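Local coordinates for protein (S)-ureidoglycine aminohydrolase (PDB 1RC6) that catalyses the manganese-dependent hydrolysis of (S)-ureidoglycine to (S)-ureidoglycolate and ammonia, a deamination step in the anaerobic breakdown of allantoin, at residues A57-Y62 / F130-R135; Q200-Y205 / Y251-N256. All coordinates share one frame; numbering follows the deposited sequence.

Interaction 1 pairs two strands of the first cupin domain, interaction 2 two strands of the second, and their centres are 10 Å apart. They meet directly: S58 OG lies 2.8 Å from E201 OE2, a probable hydrogen bond, and Y132 CE2 packs 3.3 Å from S252 OG. Interaction 2 contains H202 and K253, assigned by similarity to manganese and substrate binding. Interaction 1 does not reach these two residues itself: the F59 side chain is about 7 Å from that of H202 and the Y132 side chain about 7 Å from that of K253. F59 and Y132 instead back S252, the residue whose carbonyl holds H202 in the inferred active site.

Interaction 1 (A57-Y62 / F130-R135); sequences ASFVDY and FLYKRR
V60 and K133 form an antiparallel hydrogen-bonded pair: V60 N donates to K133 O at 3.0 Å, and K133 N to V60 O at 2.9 Å. Y62 and L131 repeat this exchange, with Y62 N 2.6 Å from L131 O and L131 N 2.8 Å from Y62 O. D61 and Y132 make the non-hydrogen-bonded pair between them, and their backbones bond outward instead, D61 with L50 and Y132 with F84. Strands 60-67 and 127-135 are thus neighbours, running at 169° in the segments here, in the antiparallel sheet of the first cupin domain. On the face carrying D61 and Y132, the buried D61 carboxylate has a partner for each oxygen: Y227 OH for OD1 and S51 N for OD2. Beside it, Y132 CE2 lies over one face of the F59 ring; the planes are 26° apart, but the centroids are 5.0 Å apart and the rings barely overlap. Y132 OH accepts a bond from R134 NH1 at 2.8 Å, in the guanidinium plane. The R134 chain bends at chi3 (-63°), bringing NH2 within 3.1 Å of S58 OG, which lies tilted out of that plane and also bonds E201 OE2. S58 O sits above one guanidinium face. A leucine in place of R134 would probably leave Y132 OH without this donor and S58 OG with E201 as its remaining partner of the two. On the opposite face, Y62 presents its ring edge to K133 CE and sets CD1 against L131 CB, 3.6 Å away.

Interaction 2 (Q200-Y205 / Y251-N256); sequences QEHGAY and YSKDCN
H202 reaches across to the backbone of S252: its ND1 donates to S252 O at 2.9 Å, with an N-H...O angle of 170°. The bond is well directed at both ends, since the acceptor lies in the imidazole plane and the donor in the carbonyl plane. It fixes the rotation of the ring, and with ND1 committed to S252 it is NE2 that remains for a metal, consistent with the manganese-binding role assigned to H202 by similarity. Two side chains of the other strand bound the imidazole. K253 CB meets its edge, 3.7 Å from CE1, and Y251 turns its own edge toward the imidazole face in an offset edge-to-face pair, with centroids 5.3 Å apart and planes at 88°. Having CG beside its backbone N (chi1 -73°), H202 runs alongside both, all three side chains pointing the same way. K253, a probable substrate ligand by similarity, continues past the ring and bends at its last torsion, placing NZ 5.5 Å from H202 NE2.

The backbone pairing of the two strands sets their register. S252 N donates to G203 O at 3.2 Å. A204 opposes Y251 as an antiparallel non-hydrogen-bonded pair, with A204 CB 3.7 Å from Y251 CB. Further out, H198 meets the H202 ring edge-to-face, H182 packs against both Y251 and K253, and F59 and Y132 of the first domain touch S252. Strands 202-208 and 247-254 are adjacent in an antiparallel sheet of the second cupin domain. With E196, H198 and Q236, the other metal ligands inferred by similarity, H202 fits a cupin metal site, probably one in which a glutamine replaces a histidine of the classical three-histidine, one-glutamate set.

Interaction 1 (A57-Y62 / F130-R135)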
ATOM      1  N   ALA A  57      -1.584   4.904  12.840  1.00 32.81           N
ATOM      2  CA  ALA A  57      -0.776   3.885  12.187  1.00 32.19           C
ATOM      3  C   ALA A  57       0.648   3.867  12.709  1.00 32.51           C
ATOM      4  O   ALA A  57       1.156   4.872  13.210  1.00 31.37           O
ATOM      5  CB  ALA A  57      -0.771   4.113  10.689  1.00 35.66           C
ATOM      6  N   SER A  58       1.284   2.706  12.595  1.00 37.40           N
ATOM      7  CA  SER A  58       2.660   2.545  13.036  1.00 37.88           C
ATOM      8  C   SER A  58       3.513   2.468  11.781  1.00 38.74           C
ATOM      9  O   SER A  58       4.529   1.777  11.740  1.00 40.87           O
ATOM     10  CB  SER A  58       2.811   1.266  13.860  1.00 34.52           C
ATOM     11  OG  SER A  58       2.484   0.122  13.087  1.00 38.40           O
ATOM     12  N   PHE A  59       3.069   3.176  10.747  1.00 39.25           N
ATOM     13  CA  PHE A  59       3.762   3.235   9.470  1.00 34.95           C
ATOM     14  C   PHE A  59       3.307   4.484   8.753  1.00 35.17           C
ATOM     15  O   PHE A  59       2.413   5.188   9.227  1.00 35.64           O
ATOM     16  CB  PHE A  59       3.419   2.021   8.605  1.00 30.20           C
ATOM     17  CG  PHE A  59       1.933   1.839   8.354  1.00 28.29           C
ATOM     18  CD1 PHE A  59       1.147   1.094   9.233  1.00 26.41           C
ATOM     19  CD2 PHE A  59       1.323   2.410   7.238  1.00 26.37           C
ATOM     20  CE1 PHE A  59      -0.220   0.918   9.002  1.00 23.36           C
ATOM     21  CE2 PHE A  59      -0.042   2.243   7.001  1.00 23.02           C
ATOM     22  CZ  PHE A  59      -0.811   1.494   7.887  1.00 24.84           C
ATOM     23  N   VAL A  60       3.934   4.779   7.624  1.00 29.64           N
ATOM     24  CA  VAL A  60       3.532   5.923   6.823  1.00 26.15           C
ATOM     25  C   VAL A  60       3.480   5.385   5.423  1.00 26.53           C
ATOM     26  O   VAL A  60       4.435   4.749   4.995  1.00 28.91           O
ATOM     27  CB  VAL A  60       4.560   7.054   6.826  1.00 20.37           C
ATOM     28  CG1 VAL A  60       4.018   8.212   6.021  1.00 15.74           C
ATOM     29  CG2 VAL A  60       4.886   7.487   8.247  1.00 18.36           C
ATOM     30  N   ASP A  61       2.377   5.586   4.715  1.00 19.65           N
ATOM     31  CA  ASP A  61       2.320   5.104   3.343  1.00 19.50           C
ATOM     32  C   ASP A  61       1.926   6.238   2.415  1.00 19.56           C
ATOM     33  O   ASP A  61       1.411   7.265   2.868  1.00 18.67           O
ATOM     34  CB  ASP A  61       1.405   3.881   3.208  1.00 26.26           C
ATOM     35  CG  ASP A  61       0.038   4.097   3.792  1.00 29.49           C
ATOM     36  OD1 ASP A  61      -0.718   3.105   3.844  1.00 27.50           O
ATOM     37  OD2 ASP A  61      -0.285   5.242   4.194  1.00 34.46           O
ATOM     38  N   TYR A  62       2.213   6.078   1.126  1.00 24.19           N
ATOM     39  CA  TYR A  62       1.946   7.137   0.164  1.00 25.01           C
ATOM     40  C   TYR A  62       1.389   6.660  -1.153  1.00 27.33           C
ATOM     41  O   TYR A  62       1.460   5.483  -1.507  1.00 28.23           O
ATOM     42  CB  TYR A  62       3.230   7.894  -0.203  1.00 29.03           C
ATOM     43  CG  TYR A  62       4.238   8.140   0.890  1.00 25.69           C
ATOM     44  CD1 TYR A  62       4.811   7.083   1.601  1.00 25.46           C
ATOM     45  CD2 TYR A  62       4.641   9.437   1.198  1.00 27.45           C
ATOM     46  CE1 TYR A  62       5.763   7.317   2.605  1.00 27.25           C
ATOM     47  CE2 TYR A  62       5.592   9.681   2.195  1.00 29.34           C
ATOM     48  CZ  TYR A  62       6.145   8.622   2.889  1.00 29.60           C
ATOM     49  OH  TYR A  62       7.080   8.889   3.858  1.00 32.24           O
ATOM     50  N   PHE A 130       2.726   3.255  -5.301  1.00 33.87           N
ATOM     51  CA  PHE A 130       2.214   3.148  -3.933  1.00 32.34           C
ATOM     52  C   PHE A 130       3.438   2.936  -3.054  1.00 31.87           C
ATOM     53  O   PHE A 130       4.186   1.991  -3.268  1.00 31.80           O
ATOM     54  CB  PHE A 130       1.289   1.950  -3.768  1.00 29.33           C
ATOM     55  CG  PHE A 130       0.891   1.696  -2.338  1.00 29.19           C
ATOM     56  CD1 PHE A 130       0.074   2.591  -1.663  1.00 30.52           C
ATOM     57  CD2 PHE A 130       1.379   0.596  -1.652  1.00 29.19           C
ATOM     58  CE1 PHE A 130      -0.247   2.397  -0.329  1.00 30.21           C
ATOM     59  CE2 PHE A 130       1.070   0.388  -0.317  1.00 28.78           C
ATOM     60  CZ  PHE A 130       0.255   1.289   0.349  1.00 30.16           C
ATOM     61  N   LEU A 131       3.643   3.807  -2.072  1.00 24.00           N
ATOM     62  CA  LEU A 131       4.802   3.716  -1.189  1.00 22.78           C
ATOM     63  C   LEU A 131       4.441   3.421   0.237  1.00 21.76           C
ATOM     64  O   LEU A 131       3.375   3.817   0.704  1.00 21.87           O
ATOM     65  CB  LEU A 131       5.604   5.008  -1.222  1.00 35.03           C
ATOM     66  CG  LEU A 131       6.696   5.079  -2.284  1.00 37.71           C
ATOM     67  CD1 LEU A 131       7.374   6.422  -2.169  1.00 40.72           C
ATOM     68  CD2 LEU A 131       7.700   3.928  -2.103  1.00 37.53           C
ATOM     69  N   TYR A 132       5.361   2.764   0.938  1.00 25.59           N
ATOM     70  CA  TYR A 132       5.137   2.385   2.317  1.00 26.26           C
ATOM     71  C   TYR A 132       6.439   2.283   3.078  1.00 28.34           C
ATOM     72  O   TYR A 132       7.447   1.830   2.537  1.00 29.83           O
ATOM     73  CB  TYR A 132       4.419   1.039   2.346  1.00 23.87           C
ATOM     74  CG  TYR A 132       4.197   0.451   3.720  1.00 26.62           C
ATOM     75  CD1 TYR A 132       5.223  -0.191   4.402  1.00 25.63           C
ATOM     76  CD2 TYR A 132       2.940   0.500   4.325  1.00 26.97           C
ATOM     77  CE1 TYR A 132       4.996  -0.784   5.651  1.00 26.74           C
ATOM     78  CE2 TYR A 132       2.709  -0.082   5.571  1.00 25.36           C
ATOM     79  CZ  TYR A 132       3.735  -0.727   6.223  1.00 26.35           C
ATOM     80  OH  TYR A 132       3.487  -1.368   7.422  1.00 26.32           O
ATOM     81  N   LYS A 133       6.427   2.710   4.335  1.00 26.90           N
ATOM     82  CA  LYS A 133       7.621   2.624   5.156  1.00 27.65           C
ATOM     83  C   LYS A 133       7.223   2.466   6.611  1.00 28.24           C
ATOM     84  O   LYS A 133       6.172   2.932   7.021  1.00 30.23           O
ATOM     85  CB  LYS A 133       8.480   3.877   5.004  1.00 26.32           C
ATOM     86  CG  LYS A 133       7.878   5.129   5.643  1.00 25.23           C
ATOM     87  CD  LYS A 133       8.877   6.281   5.695  1.00 22.24           C
ATOM     88  CE  LYS A 133       8.251   7.515   6.300  1.00 18.79           C
ATOM     89  NZ  LYS A 133       9.207   8.644   6.433  1.00 18.54           N
ATOM     90  N   ARG A 134       8.063   1.789   7.384  1.00 24.17           N
ATOM     91  CA  ARG A 134       7.827   1.591   8.813  1.00 26.86           C
ATOM     92  C   ARG A 134       9.176   1.362   9.480  1.00 29.38           C
ATOM     93  O   ARG A 134      10.174   1.118   8.804  1.00 30.12           O
ATOM     94  CB  ARG A 134       6.921   0.381   9.078  1.00 26.25           C
ATOM     95  CG  ARG A 134       7.577  -0.952   8.860  1.00 24.33           C
ATOM     96  CD  ARG A 134       6.649  -2.113   9.172  1.00 28.32           C
ATOM     97  NE  ARG A 134       6.248  -2.155  10.578  1.00 29.27           N
ATOM     98  CZ  ARG A 134       5.014  -1.886  11.004  1.00 29.89           C
ATOM     99  NH1 ARG A 134       4.062  -1.558  10.133  1.00 30.50           N
ATOM    100  NH2 ARG A 134       4.733  -1.927  12.299  1.00 25.10           N
ATOM    101  N   ARG A 135       9.207   1.457  10.802  1.00 38.58           N
ATOM    102  CA  ARG A 135      10.438   1.241  11.530  1.00 44.15           C
ATOM    103  C   ARG A 135      10.563  -0.259  11.800  1.00 42.02           C
ATOM    104  O   ARG A 135       9.763  -0.851  12.531  1.00 45.46           O
ATOM    105  CB  ARG A 135      10.430   2.056  12.826  1.00 45.99           C
ATOM    106  CG  ARG A 135      11.725   1.991  13.615  1.00 62.75           C
ATOM    107  CD  ARG A 135      12.036   3.337  14.256  1.00 76.83           C
ATOM    108  NE  ARG A 135      10.949   3.839  15.101  1.00 85.25           N
ATOM    109  CZ  ARG A 135      10.939   5.036  15.685  1.00 87.71           C
ATOM    110  NH1 ARG A 135      11.959   5.871  15.522  1.00 87.63           N
ATOM    111  NH2 ARG A 135       9.905   5.406  16.432  1.00 87.83           N
TER

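Interaction 2 (Q200-Y205 / Y251-N256)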
ATOM      1  N   GLN A 200      -3.676  -6.065  14.608  1.00 72.82           N
ATOM      2  CA  GLN A 200      -2.809  -5.393  13.648  1.00 73.21           C
ATOM      3  C   GLN A 200      -3.560  -4.440  12.728  1.00 69.93           C
ATOM      4  O   GLN A 200      -4.665  -4.735  12.264  1.00 70.61           O
ATOM      5  CB  GLN A 200      -2.043  -6.412  12.784  1.00 87.41           C
ATOM      6  CG  GLN A 200      -2.179  -7.882  13.185  1.00 99.58           C
ATOM      7  CD  GLN A 200      -3.518  -8.488  12.785  1.00106.63           C
ATOM      8  OE1 GLN A 200      -3.911  -8.440  11.615  1.00111.05           O
ATOM      9  NE2 GLN A 200      -4.221  -9.067  13.757  1.00109.68           N
ATOM     10  N   GLU A 201      -2.937  -3.296  12.468  1.00 69.37           N
ATOM     11  CA  GLU A 201      -3.501  -2.279  11.589  1.00 66.57           C
ATOM     12  C   GLU A 201      -3.445  -2.777  10.146  1.00 63.51           C
ATOM     13  O   GLU A 201      -2.848  -3.813   9.849  1.00 62.71           O
ATOM     14  CB  GLU A 201      -2.677  -1.000  11.665  1.00 61.51           C
ATOM     15  CG  GLU A 201      -2.341  -0.528  13.056  1.00 59.64           C
ATOM     16  CD  GLU A 201      -1.008   0.204  13.097  1.00 59.17           C
ATOM     17  OE1 GLU A 201      -0.761   0.928  14.079  1.00 60.38           O
ATOM     18  OE2 GLU A 201      -0.200   0.047  12.156  1.00 59.20           O
ATOM     19  N   HIS A 202      -4.062  -2.022   9.252  1.00 50.54           N
ATOM     20  CA  HIS A 202      -4.049  -2.358   7.843  1.00 49.50           C
ATOM     21  C   HIS A 202      -4.155  -1.061   7.066  1.00 44.16           C
ATOM     22  O   HIS A 202      -4.770  -0.104   7.527  1.00 46.10           O
ATOM     23  CB  HIS A 202      -5.228  -3.273   7.473  1.00 69.32           C
ATOM     24  CG  HIS A 202      -5.083  -4.676   7.969  1.00 78.56           C
ATOM     25  ND1 HIS A 202      -3.955  -5.435   7.737  1.00 84.02           N
ATOM     26  CD2 HIS A 202      -5.920  -5.460   8.688  1.00 83.89           C
ATOM     27  CE1 HIS A 202      -4.103  -6.625   8.293  1.00 86.99           C
ATOM     28  NE2 HIS A 202      -5.287  -6.667   8.875  1.00 87.89           N
ATOM     29  N   GLY A 203      -3.530  -1.031   5.899  1.00 38.76           N
ATOM     30  CA  GLY A 203      -3.594   0.139   5.052  1.00 34.81           C
ATOM     31  C   GLY A 203      -3.945  -0.423   3.692  1.00 32.58           C
ATOM     32  O   GLY A 203      -3.148  -1.140   3.105  1.00 32.91           O
ATOM     33  N   ALA A 204      -5.133  -0.136   3.182  1.00 26.92           N
ATOM     34  CA  ALA A 204      -5.486  -0.688   1.892  1.00 25.34           C
ATOM     35  C   ALA A 204      -5.770   0.373   0.860  1.00 26.09           C
ATOM     36  O   ALA A 204      -6.384   1.401   1.152  1.00 26.13           O
ATOM     37  CB  ALA A 204      -6.678  -1.600   2.031  1.00 31.18           C
ATOM     38  N   TYR A 205      -5.291   0.120  -0.348  1.00 37.85           N
ATOM     39  CA  TYR A 205      -5.505   1.004  -1.478  1.00 39.69           C
ATOM     40  C   TYR A 205      -6.234   0.146  -2.499  1.00 42.14           C
ATOM     41  O   TYR A 205      -5.731  -0.903  -2.906  1.00 41.65           O
ATOM     42  CB  TYR A 205      -4.187   1.475  -2.075  1.00 32.85           C
ATOM     43  CG  TYR A 205      -4.367   2.347  -3.294  1.00 35.09           C
ATOM     44  CD1 TYR A 205      -4.781   3.677  -3.169  1.00 38.20           C
ATOM     45  CD2 TYR A 205      -4.133   1.849  -4.577  1.00 35.77           C
ATOM     46  CE1 TYR A 205      -4.954   4.490  -4.292  1.00 37.46           C
ATOM     47  CE2 TYR A 205      -4.303   2.654  -5.707  1.00 35.96           C
ATOM     48  CZ  TYR A 205      -4.712   3.972  -5.557  1.00 38.09           C
ATOM     49  OH  TYR A 205      -4.874   4.773  -6.673  1.00 39.74           O
ATOM     50  N   TYR A 251      -2.771  -4.280   0.434  1.00 31.86           N
ATOM     51  CA  TYR A 251      -2.764  -3.838   1.816  1.00 30.22           C
ATOM     52  C   TYR A 251      -1.624  -4.385   2.652  1.00 28.80           C
ATOM     53  O   TYR A 251      -1.190  -5.523   2.473  1.00 29.37           O
ATOM     54  CB  TYR A 251      -4.093  -4.191   2.492  1.00 29.48           C
ATOM     55  CG  TYR A 251      -4.257  -5.653   2.834  1.00 28.67           C
ATOM     56  CD1 TYR A 251      -4.770  -6.563   1.896  1.00 29.05           C
ATOM     57  CD2 TYR A 251      -3.917  -6.130   4.102  1.00 27.38           C
ATOM     58  CE1 TYR A 251      -4.944  -7.915   2.221  1.00 26.91           C
ATOM     59  CE2 TYR A 251      -4.085  -7.485   4.436  1.00 27.85           C
ATOM     60  CZ  TYR A 251      -4.597  -8.365   3.491  1.00 27.97           C
ATOM     61  OH  TYR A 251      -4.743  -9.694   3.824  1.00 30.23           O
ATOM     62  N   SER A 252      -1.168  -3.562   3.587  1.00 19.06           N
ATOM     63  CA  SER A 252      -0.082  -3.911   4.478  1.00 22.86           C
ATOM     64  C   SER A 252      -0.572  -4.642   5.717  1.00 24.54           C
ATOM     65  O   SER A 252      -1.761  -4.697   5.989  1.00 26.18           O
ATOM     66  CB  SER A 252       0.671  -2.654   4.883  1.00 40.23           C
ATOM     67  OG  SER A 252      -0.216  -1.665   5.365  1.00 41.74           O
ATOM     68  N   LYS A 253       0.369  -5.193   6.472  1.00 31.04           N
ATOM     69  CA  LYS A 253       0.068  -5.957   7.667  1.00 35.56           C
ATOM     70  C   LYS A 253       1.374  -6.261   8.386  1.00 32.56           C
ATOM     71  O   LYS A 253       2.267  -6.855   7.806  1.00 36.70           O
ATOM     72  CB  LYS A 253      -0.607  -7.265   7.248  1.00 55.26           C
ATOM     73  CG  LYS A 253      -0.446  -8.424   8.215  1.00 73.17           C
ATOM     74  CD  LYS A 253      -0.697  -9.765   7.518  1.00 85.58           C
ATOM     75  CE  LYS A 253      -0.726 -10.941   8.504  1.00 92.71           C
ATOM     76  NZ  LYS A 253      -1.891 -10.898   9.450  1.00 94.68           N
ATOM     77  N   ASP A 254       1.498  -5.839   9.636  1.00 26.68           N
ATOM     78  CA  ASP A 254       2.702  -6.131  10.416  1.00 27.36           C
ATOM     79  C   ASP A 254       2.523  -7.555  10.957  1.00 22.23           C
ATOM     80  O   ASP A 254       1.393  -8.007  11.168  1.00 21.37           O
ATOM     81  CB  ASP A 254       2.848  -5.156  11.586  1.00 28.38           C
ATOM     82  CG  ASP A 254       1.678  -5.220  12.544  1.00 36.33           C
ATOM     83  OD1 ASP A 254       0.578  -4.755  12.181  1.00 46.51           O
ATOM     84  OD2 ASP A 254       1.851  -5.745  13.655  1.00 46.72           O
ATOM     85  N   CYS A 255       3.626  -8.263  11.186  1.00 31.82           N
ATOM     86  CA  CYS A 255       3.535  -9.632  11.671  1.00 29.18           C
ATOM     87  C   CYS A 255       4.829 -10.179  12.238  1.00 28.23           C
ATOM     88  O   CYS A 255       5.857  -9.505  12.254  1.00 28.11           O
ATOM     89  CB  CYS A 255       3.095 -10.537  10.532  1.00 29.37           C
ATOM     90  SG  CYS A 255       4.227 -10.451   9.117  1.00 27.78           S
ATOM     91  N   ASN A 256       4.757 -11.425  12.700  1.00 31.29           N
ATOM     92  CA  ASN A 256       5.894 -12.140  13.272  1.00 30.72           C
ATOM     93  C   ASN A 256       6.597 -11.474  14.450  1.00 31.32           C
ATOM     94  O   ASN A 256       7.765 -11.771  14.713  1.00 33.52           O
ATOM     95  CB  ASN A 256       6.947 -12.428  12.201  1.00 26.33           C
ATOM     96  CG  ASN A 256       6.387 -13.172  11.001  1.00 28.77           C
ATOM     97  OD1 ASN A 256       5.402 -13.922  11.097  1.00 30.03           O
ATOM     98  ND2 ASN A 256       7.035 -12.982   9.857  1.00 27.48           N
TER